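Local coordinates for protein lovastatin nonaketide synthase, polyketide synthase component (Aspergillus terreus, PDB 7CPX) that builds the nonaketide core of lovastatin together with LovC as an iterative, multidomain polyketide synthase, condensing malonyl units and reducing and methylating the growing chain to dihydromonacolin L, at residues F1850-V1859 / T2142-L2152; V2322-I2331 / A2373-Q2384. The protein carries 2 engineered substitutions. All blocks are in the same frame, centred on the assembly; numbering follows the deposited sequence.

In the fold
Interactions 1 and 2, centred about 19 Å apart, meet through helix 2363-2385, which packs on strand 2329-2333 in interaction 2 and receives the loop 1854-1859 of interaction 1 along another side. R2378 ties them together: its NH1 lies 2.8 Å from L2152 O and its NH2 3.0 Å from W1857 O, both probable hydrogen bonds, so one guanidinium reaches a carbonyl on each segment of interaction 1. F1858 adds ring contact with H2382. Interaction 1 attaches a much earlier part of the chain to the start of the ketoreductase domain; interaction 2 belongs to the body of that domain. Both lie away from its NADP pocket.

Interaction 1. Residues F1850-V1859 / T2142-L2152; sequences FLESAETWFV and TRVRSIDAETL
E1852 OE2 accepts two side-chain donors, R2145 NH2 and, from the neighbouring strand 1838-1842, Q1841 NE2. R2145 NH2 lies 2.9 Å from E1852 OE2 in a nearly straight salt bridge (167°); OE2 is at the guanidinium edge, in its plane, while the carboxylate stands at 90° to it and is met from above. A bend at chi3 (-84°) lays one guanidinium face over S1853 O and A1854 CA. R2145 NH1 lies 3.2 Å from E2150 OE1, which is well out of the guanidinium plane, so charge alone holds this pair. The resulting salt-bridge network, extended by R1911 on E2150, probably spreads the charge. Next to it the backbones form a single parallel bridge, R2143 N donating to L1851 O and R2143 O accepting from S1853 N at 3.2 Å. This joins two antiparallel strand pairs, 1838-1842 with 1849-1853 and 1828-1832 with 2139-2143. Extended R2143 crosses one face of the F1850 ring, CD 3.8 Å from the centroid (CH-pi) and CZ 4.2 Å (cation-pi). Broad, flat W1857 lies against the type I turn 2146-2149, its six-membered rim near S2146 O and I2147 O, with I2147 CD1 3.6 Å from its five-membered ring centroid.

Interaction 2. Residues V2322-I2331 / A2373-Q2384; sequences VASGLAASTI and AVVAGRRAVHQQ
S2329 holds OG between its backbone N and carbonyl carbon (chi1 57°), which brings the hydroxyl to A2373 O, while I2331, with CG1 in the equivalent position (chi1 51°), is left to turn its CG2 methyl onto A2373 CB. The S2329 OG bond to A2373 O is weak, 2.9 Å, and shares its acceptor with the ordinary helix bond from G2377 N. One turn further along, G2377 has no side chain, which lets its CA come to 3.6 Å from A2328 O. A turn later the methyl of A2327 meets the larger V2381, CB to CG2 3.6 Å. V2322 CG1 then rests on A2380 CB, 4.0 Å away. Helix 2305-2323 ends in a Schellman motif whose G2325 has a positive phi, readily adopted by glycine, and the side chain of Q2384 lies over this turn. The packing belongs to the Rossmann-type ketoreductase fold. Strand 2329-2331 and helix 2373-2384 run nearly antiparallel (159°), their axes 7.8 Å apart. S2329 and I2331 face this helix and T2330 faces helix 2305-2323 across the sheet; V2374 reaches strand 2288-2294, and A2373 and A2376 reach strand 2400-2402.

Interaction 1. Residues F1850-V1859 / T2142-L2152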
ATOM      1  N   PHE A1850     -17.377  35.156 -10.917  1.00108.33           N
ATOM      2  CA  PHE A1850     -18.771  35.446 -10.620  1.00108.33           C
ATOM      3  C   PHE A1850     -18.968  36.952 -10.570  1.00108.33           C
ATOM      4  O   PHE A1850     -18.051  37.702 -10.233  1.00108.33           O
ATOM      5  CB  PHE A1850     -19.210  34.818  -9.292  1.00108.33           C
ATOM      6  CG  PHE A1850     -18.302  35.146  -8.138  1.00108.33           C
ATOM      7  CD1 PHE A1850     -18.281  36.417  -7.593  1.00108.33           C
ATOM      8  CD2 PHE A1850     -17.478  34.179  -7.597  1.00108.33           C
ATOM      9  CE1 PHE A1850     -17.451  36.720  -6.536  1.00108.33           C
ATOM     10  CE2 PHE A1850     -16.647  34.473  -6.537  1.00108.33           C
ATOM     11  CZ  PHE A1850     -16.632  35.746  -6.005  1.00108.33           C
ATOM     12  N   LEU A1851     -20.181  37.384 -10.894  1.00109.86           N
ATOM     13  CA  LEU A1851     -20.541  38.787 -10.767  1.00109.86           C
ATOM     14  C   LEU A1851     -20.791  39.113  -9.302  1.00109.86           C
ATOM     15  O   LEU A1851     -21.503  38.379  -8.608  1.00109.86           O
ATOM     16  CB  LEU A1851     -21.784  39.096 -11.599  1.00109.86           C
ATOM     17  CG  LEU A1851     -21.660  38.843 -13.101  1.00109.86           C
ATOM     18  CD1 LEU A1851     -23.007  39.005 -13.789  1.00109.86           C
ATOM     19  CD2 LEU A1851     -20.635  39.779 -13.711  1.00109.86           C
ATOM     20  N   GLU A1852     -20.209  40.212  -8.829  1.00107.07           N
ATOM     21  CA  GLU A1852     -20.410  40.650  -7.458  1.00107.07           C
ATOM     22  C   GLU A1852     -20.589  42.160  -7.437  1.00107.07           C
ATOM     23  O   GLU A1852     -20.208  42.864  -8.372  1.00107.07           O
ATOM     24  CB  GLU A1852     -19.242  40.244  -6.549  1.00107.07           C
ATOM     25  CG  GLU A1852     -17.928  40.943  -6.861  1.00107.07           C
ATOM     26  CD  GLU A1852     -16.856  40.639  -5.833  1.00107.07           C
ATOM     27  OE1 GLU A1852     -17.087  39.763  -4.975  1.00107.07           O
ATOM     28  OE2 GLU A1852     -15.786  41.282  -5.879  1.00107.07           O
ATOM     29  N   SER A1853     -21.191  42.651  -6.359  1.00103.57           N
ATOM     30  CA  SER A1853     -21.396  44.085  -6.220  1.00103.57           C
ATOM     31  C   SER A1853     -20.063  44.780  -5.980  1.00103.57           C
ATOM     32  O   SER A1853     -19.319  44.422  -5.062  1.00103.57           O
ATOM     33  CB  SER A1853     -22.361  44.375  -5.074  1.00103.57           C
ATOM     34  OG  SER A1853     -22.576  45.768  -4.936  1.00103.57           O
ATOM     35  N   ALA A1854     -19.763  45.779  -6.808  1.00105.36           N
ATOM     36  CA  ALA A1854     -18.524  46.536  -6.718  1.00105.36           C
ATOM     37  C   ALA A1854     -18.735  47.920  -6.118  1.00105.36           C
ATOM     38  O   ALA A1854     -17.860  48.784  -6.244  1.00105.36           O
ATOM     39  CB  ALA A1854     -17.882  46.658  -8.099  1.00105.36           C
ATOM     40  N   GLU A1855     -19.876  48.149  -5.475  1.00106.06           N
ATOM     41  CA  GLU A1855     -20.172  49.459  -4.913  1.00106.06           C
ATOM     42  C   GLU A1855     -19.079  49.880  -3.942  1.00106.06           C
ATOM     43  O   GLU A1855     -18.787  49.172  -2.974  1.00106.06           O
ATOM     44  CB  GLU A1855     -21.526  49.425  -4.209  1.00106.06           C
ATOM     45  CG  GLU A1855     -22.702  49.199  -5.141  1.00106.06           C
ATOM     46  CD  GLU A1855     -24.014  49.049  -4.397  1.00106.06           C
ATOM     47  OE1 GLU A1855     -23.983  48.964  -3.150  1.00106.06           O
ATOM     48  OE2 GLU A1855     -25.074  49.017  -5.056  1.00106.06           O
ATOM     49  N   THR A1856     -18.472  51.036  -4.207  1.00103.63           N
ATOM     50  CA  THR A1856     -17.484  51.607  -3.303  1.00103.63           C
ATOM     51  C   THR A1856     -18.124  52.254  -2.083  1.00103.63           C
ATOM     52  O   THR A1856     -17.418  52.549  -1.113  1.00103.63           O
ATOM     53  CB  THR A1856     -16.630  52.637  -4.048  1.00103.63           C
ATOM     54  OG1 THR A1856     -16.016  52.017  -5.186  1.00103.63           O
ATOM     55  CG2 THR A1856     -15.551  53.205  -3.140  1.00103.63           C
ATOM     56  N   TRP A1857     -19.437  52.467  -2.109  1.00101.09           N
ATOM     57  CA  TRP A1857     -20.174  53.019  -0.975  1.00101.09           C
ATOM     58  C   TRP A1857     -19.615  54.378  -0.559  1.00101.09           C
ATOM     59  O   TRP A1857     -19.381  54.652   0.620  1.00101.09           O
ATOM     60  CB  TRP A1857     -20.180  52.034   0.195  1.00101.09           C
ATOM     61  CG  TRP A1857     -20.968  50.798  -0.103  1.00101.09           C
ATOM     62  CD1 TRP A1857     -22.308  50.722  -0.341  1.00101.09           C
ATOM     63  CD2 TRP A1857     -20.467  49.460  -0.203  1.00101.09           C
ATOM     64  NE1 TRP A1857     -22.674  49.424  -0.581  1.00101.09           N
ATOM     65  CE2 TRP A1857     -21.563  48.628  -0.502  1.00101.09           C
ATOM     66  CE3 TRP A1857     -19.201  48.886  -0.067  1.00101.09           C
ATOM     67  CZ2 TRP A1857     -21.431  47.252  -0.667  1.00101.09           C
ATOM     68  CZ3 TRP A1857     -19.072  47.520  -0.232  1.00101.09           C
ATOM     69  CH2 TRP A1857     -20.181  46.718  -0.529  1.00101.09           C
ATOM     70  N   PHE A1858     -19.395  55.235  -1.556  1.00106.31           N
ATOM     71  CA  PHE A1858     -19.171  56.663  -1.347  1.00106.31           C
ATOM     72  C   PHE A1858     -17.949  56.924  -0.465  1.00106.31           C
ATOM     73  O   PHE A1858     -18.046  57.467   0.638  1.00106.31           O
ATOM     74  CB  PHE A1858     -20.423  57.314  -0.754  1.00106.31           C
ATOM     75  CG  PHE A1858     -21.705  56.835  -1.372  1.00106.31           C
ATOM     76  CD1 PHE A1858     -22.091  57.270  -2.626  1.00106.31           C
ATOM     77  CD2 PHE A1858     -22.526  55.950  -0.694  1.00106.31           C
ATOM     78  CE1 PHE A1858     -23.270  56.830  -3.195  1.00106.31           C
ATOM     79  CE2 PHE A1858     -23.705  55.506  -1.257  1.00106.31           C
ATOM     80  CZ  PHE A1858     -24.079  55.947  -2.509  1.00106.31           C
ATOM     81  N   VAL A1859     -16.787  56.523  -0.970  1.00105.52           N
ATOM     82  CA  VAL A1859     -15.518  56.918  -0.364  1.00105.52           C
ATOM     83  C   VAL A1859     -15.192  58.321  -0.867  1.00105.52           C
ATOM     84  O   VAL A1859     -15.095  58.528  -2.085  1.00105.52           O
ATOM     85  CB  VAL A1859     -14.397  55.922  -0.697  1.00105.52           C
ATOM     86  CG1 VAL A1859     -13.074  56.409  -0.132  1.00105.52           C
ATOM     87  CG2 VAL A1859     -14.734  54.549  -0.147  1.00105.52           C
ATOM     88  N   THR A2142     -26.446  39.218  -8.930  1.00106.71           N
ATOM     89  CA  THR A2142     -25.063  39.539  -8.629  1.00106.71           C
ATOM     90  C   THR A2142     -24.734  39.097  -7.211  1.00106.71           C
ATOM     91  O   THR A2142     -25.535  39.287  -6.289  1.00106.71           O
ATOM     92  CB  THR A2142     -24.821  41.041  -8.786  1.00106.71           C
ATOM     93  OG1 THR A2142     -25.136  41.440 -10.127  1.00106.71           O
ATOM     94  CG2 THR A2142     -23.383  41.390  -8.484  1.00106.71           C
ATOM     95  N   ARG A2143     -23.558  38.499  -7.045  1.00103.01           N
ATOM     96  CA  ARG A2143     -23.129  37.995  -5.746  1.00103.01           C
ATOM     97  C   ARG A2143     -22.813  39.169  -4.831  1.00103.01           C
ATOM     98  O   ARG A2143     -21.800  39.852  -5.008  1.00103.01           O
ATOM     99  CB  ARG A2143     -21.918  37.083  -5.914  1.00103.01           C
ATOM    100  CG  ARG A2143     -21.440  36.428  -4.631  1.00103.01           C
ATOM    101  CD  ARG A2143     -20.544  35.241  -4.932  1.00103.01           C
ATOM    102  NE  ARG A2143     -19.928  34.688  -3.733  1.00103.01           N
ATOM    103  CZ  ARG A2143     -19.185  33.590  -3.715  1.00103.01           C
ATOM    104  NH1 ARG A2143     -18.959  32.890  -4.815  1.00103.01           N
ATOM    105  NH2 ARG A2143     -18.658  33.183  -2.564  1.00103.01           N
ATOM    106  N   VAL A2144     -23.674  39.400  -3.845  1.00100.54           N
ATOM    107  CA  VAL A2144     -23.564  40.564  -2.975  1.00100.54           C
ATOM    108  C   VAL A2144     -22.167  40.635  -2.377  1.00100.54           C
ATOM    109  O   VAL A2144     -21.519  39.607  -2.155  1.00100.54           O
ATOM    110  CB  VAL A2144     -24.633  40.530  -1.869  1.00100.54           C
ATOM    111  CG1 VAL A2144     -24.504  41.745  -0.982  1.00100.54           C
ATOM    112  CG2 VAL A2144     -26.024  40.466  -2.476  1.00100.54           C
ATOM    113  N   ARG A2145     -21.694  41.851  -2.124  1.00101.16           N
ATOM    114  CA  ARG A2145     -20.396  42.096  -1.518  1.00101.16           C
ATOM    115  C   ARG A2145     -20.585  42.644  -0.110  1.00101.16           C
ATOM    116  O   ARG A2145     -21.536  43.380   0.167  1.00101.16           O
ATOM    117  CB  ARG A2145     -19.573  43.081  -2.355  1.00101.16           C
ATOM    118  CG  ARG A2145     -18.285  43.548  -1.689  1.00101.16           C
ATOM    119  CD  ARG A2145     -17.556  44.588  -2.523  1.00101.16           C
ATOM    120  NE  ARG A2145     -16.719  43.987  -3.554  1.00101.16           N
ATOM    121  CZ  ARG A2145     -15.825  44.653  -4.272  1.00101.16           C
ATOM    122  NH1 ARG A2145     -15.622  45.949  -4.098  1.00101.16           N
ATOM    123  NH2 ARG A2145     -15.109  44.000  -5.184  1.00101.16           N
ATOM    124  N   SER A2146     -19.667  42.274   0.779  1.00 98.93           N
ATOM    125  CA  SER A2146     -19.718  42.770   2.144  1.00 98.93           C
ATOM    126  C   SER A2146     -19.539  44.283   2.165  1.00 98.93           C
ATOM    127  O   SER A2146     -18.810  44.859   1.353  1.00 98.93           O
ATOM    128  CB  SER A2146     -18.639  42.103   2.996  1.00 98.93           C
ATOM    129  OG  SER A2146     -18.718  42.535   4.342  1.00 98.93           O
ATOM    130  N   ILE A2147     -20.217  44.929   3.114  1.00 99.13           N
ATOM    131  CA  ILE A2147     -20.152  46.381   3.214  1.00 99.13           C
ATOM    132  C   ILE A2147     -18.718  46.839   3.433  1.00 99.13           C
ATOM    133  O   ILE A2147     -18.299  47.876   2.902  1.00 99.13           O
ATOM    134  CB  ILE A2147     -21.078  46.873   4.343  1.00 99.13           C
ATOM    135  CG1 ILE A2147     -21.268  48.387   4.264  1.00 99.13           C
ATOM    136  CG2 ILE A2147     -20.508  46.493   5.691  1.00 99.13           C
ATOM    137  CD1 ILE A2147     -22.123  48.829   3.104  1.00 99.13           C
ATOM    138  N   ASP A2148     -17.945  46.083   4.212  1.00 99.50           N
ATOM    139  CA  ASP A2148     -16.564  46.420   4.525  1.00 99.50           C
ATOM    140  C   ASP A2148     -15.568  45.612   3.701  1.00 99.50           C
ATOM    141  O   ASP A2148     -14.413  45.461   4.111  1.00 99.50           O
ATOM    142  CB  ASP A2148     -16.298  46.218   6.017  1.00 99.50           C
ATOM    143  CG  ASP A2148     -16.545  44.793   6.467  1.00 99.50           C
ATOM    144  OD1 ASP A2148     -16.969  43.967   5.632  1.00 99.50           O
ATOM    145  OD2 ASP A2148     -16.313  44.498   7.658  1.00 99.50           O
ATOM    146  N   ALA A2149     -15.995  45.074   2.557  1.00100.19           N
ATOM    147  CA  ALA A2149     -15.059  44.373   1.687  1.00100.19           C
ATOM    148  C   ALA A2149     -14.044  45.329   1.078  1.00100.19           C
ATOM    149  O   ALA A2149     -12.900  44.940   0.817  1.00100.19           O
ATOM    150  CB  ALA A2149     -15.817  43.637   0.584  1.00100.19           C
ATOM    151  N   GLU A2150     -14.439  46.577   0.849  1.00104.26           N
ATOM    152  CA  GLU A2150     -13.597  47.581   0.220  1.00104.26           C
ATOM    153  C   GLU A2150     -13.252  48.673   1.225  1.00104.26           C
ATOM    154  O   GLU A2150     -13.842  48.772   2.303  1.00104.26           O
ATOM    155  CB  GLU A2150     -14.303  48.185  -1.000  1.00104.26           C
ATOM    156  CG  GLU A2150     -13.367  48.650  -2.103  1.00104.26           C
ATOM    157  CD  GLU A2150     -12.672  47.499  -2.800  1.00104.26           C
ATOM    158  OE1 GLU A2150     -12.939  46.334  -2.438  1.00104.26           O
ATOM    159  OE2 GLU A2150     -11.860  47.760  -3.711  1.00104.26           O
ATOM    160  N   THR A2151     -12.275  49.497   0.855  1.00101.55           N
ATOM    161  CA  THR A2151     -11.906  50.632   1.689  1.00101.55           C
ATOM    162  C   THR A2151     -13.107  51.547   1.885  1.00101.55           C
ATOM    163  O   THR A2151     -13.843  51.842   0.939  1.00101.55           O
ATOM    164  CB  THR A2151     -10.751  51.404   1.053  1.00101.55           C
ATOM    165  OG1 THR A2151      -9.572  50.589   1.048  1.00101.55           O
ATOM    166  CG2 THR A2151     -10.477  52.685   1.826  1.00101.55           C
ATOM    167  N   LEU A2152     -13.304  51.996   3.124  1.00100.31           N
ATOM    168  CA  LEU A2152     -14.446  52.819   3.484  1.00100.31           C
ATOM    169  C   LEU A2152     -14.073  54.191   4.019  1.00100.31           C
ATOM    170  O   LEU A2152     -14.972  55.012   4.235  1.00100.31           O
ATOM    171  CB  LEU A2152     -15.299  52.108   4.543  1.00100.31           C
ATOM    172  CG  LEU A2152     -16.021  50.843   4.090  1.00100.31           C
ATOM    173  CD1 LEU A2152     -16.545  50.102   5.296  1.00100.31           C
ATOM    174  CD2 LEU A2152     -17.154  51.188   3.147  1.00100.31           C
TER

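Interaction 2. Residues V2322-I2331 / A2373-Q2384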
ATOM      1  N   VAL A2322     -28.757  65.105   9.816  1.00106.56           N
ATOM      2  CA  VAL A2322     -28.948  64.784   8.407  1.00106.56           C
ATOM      3  C   VAL A2322     -29.914  65.771   7.768  1.00106.56           C
ATOM      4  O   VAL A2322     -29.689  66.248   6.649  1.00106.56           O
ATOM      5  CB  VAL A2322     -29.433  63.333   8.246  1.00106.56           C
ATOM      6  CG1 VAL A2322     -29.965  63.107   6.840  1.00106.56           C
ATOM      7  CG2 VAL A2322     -28.302  62.374   8.547  1.00106.56           C
ATOM      8  N   ALA A2323     -31.005  66.094   8.465  1.00109.01           N
ATOM      9  CA  ALA A2323     -31.934  67.100   7.968  1.00109.01           C
ATOM     10  C   ALA A2323     -31.265  68.457   7.809  1.00109.01           C
ATOM     11  O   ALA A2323     -31.759  69.294   7.046  1.00109.01           O
ATOM     12  CB  ALA A2323     -33.132  67.218   8.909  1.00109.01           C
ATOM     13  N   SER A2324     -30.159  68.690   8.509  1.00109.98           N
ATOM     14  CA  SER A2324     -29.410  69.933   8.405  1.00109.98           C
ATOM     15  C   SER A2324     -28.352  69.892   7.313  1.00109.98           C
ATOM     16  O   SER A2324     -27.601  70.861   7.160  1.00109.98           O
ATOM     17  CB  SER A2324     -28.747  70.259   9.748  1.00109.98           C
ATOM     18  OG  SER A2324     -29.714  70.378  10.776  1.00109.98           O
ATOM     19  N   GLY A2325     -28.270  68.802   6.554  1.00110.44           N
ATOM     20  CA  GLY A2325     -27.273  68.681   5.511  1.00110.44           C
ATOM     21  C   GLY A2325     -25.939  68.144   5.969  1.00110.44           C
ATOM     22  O   GLY A2325     -24.933  68.358   5.283  1.00110.44           O
ATOM     23  N   LEU A2326     -25.894  67.455   7.105  1.00108.79           N
ATOM     24  CA  LEU A2326     -24.658  66.954   7.687  1.00108.79           C
ATOM     25  C   LEU A2326     -24.736  65.442   7.837  1.00108.79           C
ATOM     26  O   LEU A2326     -25.768  64.904   8.246  1.00108.79           O
ATOM     27  CB  LEU A2326     -24.402  67.599   9.048  1.00108.79           C
ATOM     28  CG  LEU A2326     -24.253  69.119   9.052  1.00108.79           C
ATOM     29  CD1 LEU A2326     -24.630  69.680  10.411  1.00108.79           C
ATOM     30  CD2 LEU A2326     -22.836  69.518   8.685  1.00108.79           C
ATOM     31  N   ALA A2327     -23.639  64.763   7.512  1.00105.56           N
ATOM     32  CA  ALA A2327     -23.603  63.313   7.635  1.00105.56           C
ATOM     33  C   ALA A2327     -23.816  62.898   9.083  1.00105.56           C
ATOM     34  O   ALA A2327     -23.230  63.470  10.006  1.00105.56           O
ATOM     35  CB  ALA A2327     -22.270  62.767   7.128  1.00105.56           C
ATOM     36  N   ALA A2328     -24.664  61.893   9.280  1.00103.11           N
ATOM     37  CA  ALA A2328     -24.938  61.370  10.610  1.00103.11           C
ATOM     38  C   ALA A2328     -25.742  60.090  10.466  1.00103.11           C
ATOM     39  O   ALA A2328     -26.332  59.822   9.416  1.00103.11           O
ATOM     40  CB  ALA A2328     -25.693  62.385  11.471  1.00103.11           C
ATOM     41  N   SER A2329     -25.760  59.307  11.539  1.00100.88           N
ATOM     42  CA  SER A2329     -26.499  58.053  11.579  1.00100.88           C
ATOM     43  C   SER A2329     -26.378  57.490  12.988  1.00100.88           C
ATOM     44  O   SER A2329     -25.552  57.940  13.788  1.00100.88           O
ATOM     45  CB  SER A2329     -25.981  57.050  10.548  1.00100.88           C
ATOM     46  OG  SER A2329     -24.601  56.798  10.743  1.00100.88           O
ATOM     47  N   THR A2330     -27.216  56.503  13.282  1.00102.87           N
ATOM     48  CA  THR A2330     -27.178  55.797  14.551  1.00102.87           C
ATOM     49  C   THR A2330     -27.262  54.301  14.301  1.00102.87           C
ATOM     50  O   THR A2330     -27.861  53.850  13.320  1.00102.87           O
ATOM     51  CB  THR A2330     -28.319  56.222  15.478  1.00102.87           C
ATOM     52  OG1 THR A2330     -29.569  56.112  14.786  1.00102.87           O
ATOM     53  CG2 THR A2330     -28.121  57.647  15.942  1.00102.87           C
ATOM     54  N   ILE A2331     -26.655  53.538  15.202  1.00100.56           N
ATOM     55  CA  ILE A2331     -26.684  52.084  15.166  1.00100.56           C
ATOM     56  C   ILE A2331     -27.287  51.622  16.481  1.00100.56           C
ATOM     57  O   ILE A2331     -26.702  51.837  17.550  1.00100.56           O
ATOM     58  CB  ILE A2331     -25.288  51.486  14.948  1.00100.56           C
ATOM     59  CG1 ILE A2331     -24.281  52.064  15.949  1.00100.56           C
ATOM     60  CG2 ILE A2331     -24.821  51.770  13.545  1.00100.56           C
ATOM     61  CD1 ILE A2331     -22.864  51.584  15.734  1.00100.56           C
ATOM     62  N   ALA A2373     -23.675  51.986   8.801  1.00 98.85           N
ATOM     63  CA  ALA A2373     -24.158  53.282   9.272  1.00 98.85           C
ATOM     64  C   ALA A2373     -23.394  54.425   8.616  1.00 98.85           C
ATOM     65  O   ALA A2373     -23.986  55.441   8.234  1.00 98.85           O
ATOM     66  CB  ALA A2373     -24.041  53.368  10.790  1.00 98.85           C
ATOM     67  N   VAL A2374     -22.076  54.279   8.483  1.00 98.95           N
ATOM     68  CA  VAL A2374     -21.283  55.287   7.786  1.00 98.95           C
ATOM     69  C   VAL A2374     -21.750  55.408   6.342  1.00 98.95           C
ATOM     70  O   VAL A2374     -21.914  56.512   5.807  1.00 98.95           O
ATOM     71  CB  VAL A2374     -19.786  54.937   7.862  1.00 98.95           C
ATOM     72  CG1 VAL A2374     -18.983  55.850   6.957  1.00 98.95           C
ATOM     73  CG2 VAL A2374     -19.294  55.038   9.288  1.00 98.95           C
ATOM     74  N   VAL A2375     -21.962  54.264   5.692  1.00100.44           N
ATOM     75  CA  VAL A2375     -22.420  54.267   4.308  1.00100.44           C
ATOM     76  C   VAL A2375     -23.789  54.918   4.208  1.00100.44           C
ATOM     77  O   VAL A2375     -24.075  55.644   3.253  1.00100.44           O
ATOM     78  CB  VAL A2375     -22.433  52.832   3.753  1.00100.44           C
ATOM     79  CG1 VAL A2375     -23.145  52.790   2.415  1.00100.44           C
ATOM     80  CG2 VAL A2375     -21.016  52.319   3.619  1.00100.44           C
ATOM     81  N   ALA A2376     -24.659  54.663   5.184  1.00 99.68           N
ATOM     82  CA  ALA A2376     -25.980  55.276   5.185  1.00 99.68           C
ATOM     83  C   ALA A2376     -25.881  56.785   5.338  1.00 99.68           C
ATOM     84  O   ALA A2376     -26.614  57.528   4.683  1.00 99.68           O
ATOM     85  CB  ALA A2376     -26.834  54.682   6.302  1.00 99.68           C
ATOM     86  N   GLY A2377     -24.983  57.255   6.203  1.00102.01           N
ATOM     87  CA  GLY A2377     -24.800  58.690   6.348  1.00102.01           C
ATOM     88  C   GLY A2377     -24.302  59.336   5.068  1.00102.01           C
ATOM     89  O   GLY A2377     -24.815  60.372   4.633  1.00102.01           O
ATOM     90  N   ARG A2378     -23.294  58.724   4.442  1.00102.97           N
ATOM     91  CA  ARG A2378     -22.777  59.265   3.188  1.00102.97           C
ATOM     92  C   ARG A2378     -23.842  59.232   2.097  1.00102.97           C
ATOM     93  O   ARG A2378     -23.977  60.186   1.321  1.00102.97           O
ATOM     94  CB  ARG A2378     -21.532  58.491   2.749  1.00102.97           C
ATOM     95  CG  ARG A2378     -20.227  59.027   3.330  1.00102.97           C
ATOM     96  CD  ARG A2378     -19.559  58.019   4.249  1.00102.97           C
ATOM     97  NE  ARG A2378     -19.035  56.868   3.519  1.00102.97           N
ATOM     98  CZ  ARG A2378     -17.766  56.482   3.514  1.00102.97           C
ATOM     99  NH1 ARG A2378     -16.845  57.104   4.231  1.00102.97           N
ATOM    100  NH2 ARG A2378     -17.411  55.434   2.775  1.00102.97           N
ATOM    101  N   ARG A2379     -24.609  58.144   2.024  1.00105.36           N
ATOM    102  CA  ARG A2379     -25.669  58.040   1.031  1.00105.36           C
ATOM    103  C   ARG A2379     -26.756  59.073   1.281  1.00105.36           C
ATOM    104  O   ARG A2379     -27.310  59.635   0.334  1.00105.36           O
ATOM    105  CB  ARG A2379     -26.257  56.628   1.040  1.00105.36           C
ATOM    106  CG  ARG A2379     -27.410  56.435   0.067  1.00105.36           C
ATOM    107  CD  ARG A2379     -27.887  54.989   0.020  1.00105.36           C
ATOM    108  NE  ARG A2379     -26.868  54.084  -0.504  1.00105.36           N
ATOM    109  CZ  ARG A2379     -26.252  53.139   0.194  1.00105.36           C
ATOM    110  NH1 ARG A2379     -26.532  52.919   1.470  1.00105.36           N
ATOM    111  NH2 ARG A2379     -25.335  52.386  -0.405  1.00105.36           N
ATOM    112  N   ALA A2380     -27.089  59.325   2.547  1.00105.88           N
ATOM    113  CA  ALA A2380     -28.071  60.353   2.863  1.00105.88           C
ATOM    114  C   ALA A2380     -27.572  61.725   2.443  1.00105.88           C
ATOM    115  O   ALA A2380     -28.330  62.528   1.892  1.00105.88           O
ATOM    116  CB  ALA A2380     -28.388  60.335   4.358  1.00105.88           C
ATOM    117  N   VAL A2381     -26.291  62.010   2.684  1.00108.06           N
ATOM    118  CA  VAL A2381     -25.729  63.289   2.255  1.00108.06           C
ATOM    119  C   VAL A2381     -25.805  63.418   0.738  1.00108.06           C
ATOM    120  O   VAL A2381     -26.203  64.459   0.201  1.00108.06           O
ATOM    121  CB  VAL A2381     -24.285  63.437   2.762  1.00108.06           C
ATOM    122  CG1 VAL A2381     -23.586  64.583   2.047  1.00108.06           C
ATOM    123  CG2 VAL A2381     -24.280  63.667   4.260  1.00108.06           C
ATOM    124  N   HIS A2382     -25.422  62.359   0.023  1.00109.61           N
ATOM    125  CA  HIS A2382     -25.432  62.416  -1.436  1.00109.61           C
ATOM    126  C   HIS A2382     -26.851  62.553  -1.977  1.00109.61           C
ATOM    127  O   HIS A2382     -27.086  63.298  -2.935  1.00109.61           O
ATOM    128  CB  HIS A2382     -24.745  61.180  -2.012  1.00109.61           C
ATOM    129  CG  HIS A2382     -23.274  61.135  -1.740  1.00109.61           C
ATOM    130  ND1 HIS A2382     -22.432  62.185  -2.040  1.00109.61           N
ATOM    131  CD2 HIS A2382     -22.494  60.171  -1.197  1.00109.61           C
ATOM    132  CE1 HIS A2382     -21.197  61.869  -1.693  1.00109.61           C
ATOM    133  NE2 HIS A2382     -21.208  60.653  -1.179  1.00109.61           N
ATOM    134  N   GLN A2383     -27.809  61.839  -1.385  1.00112.39           N
ATOM    135  CA  GLN A2383     -29.202  61.997  -1.784  1.00112.39           C
ATOM    136  C   GLN A2383     -29.710  63.391  -1.455  1.00112.39           C
ATOM    137  O   GLN A2383     -30.605  63.904  -2.137  1.00112.39           O
ATOM    138  CB  GLN A2383     -30.066  60.940  -1.097  1.00112.39           C
ATOM    139  CG  GLN A2383     -29.764  59.514  -1.529  1.00112.39           C
ATOM    140  CD  GLN A2383     -30.447  58.481  -0.653  1.00112.39           C
ATOM    141  OE1 GLN A2383     -31.027  58.813   0.381  1.00112.39           O
ATOM    142  NE2 GLN A2383     -30.381  57.221  -1.063  1.00112.39           N
ATOM    143  N   GLN A2384     -29.163  64.013  -0.411  1.00113.44           N
ATOM    144  CA  GLN A2384     -29.457  65.417  -0.150  1.00113.44           C
ATOM    145  C   GLN A2384     -28.917  66.292  -1.271  1.00113.44           C
ATOM    146  O   GLN A2384     -29.566  67.262  -1.679  1.00113.44           O
ATOM    147  CB  GLN A2384     -28.870  65.827   1.199  1.00113.44           C
ATOM    148  CG  GLN A2384     -29.667  66.895   1.928  1.00113.44           C
ATOM    149  CD  GLN A2384     -29.509  66.807   3.432  1.00113.44           C
ATOM    150  OE1 GLN A2384     -28.641  66.096   3.936  1.00113.44           O
ATOM    151  NE2 GLN A2384     -30.356  67.526   4.160  1.00113.44           N
TER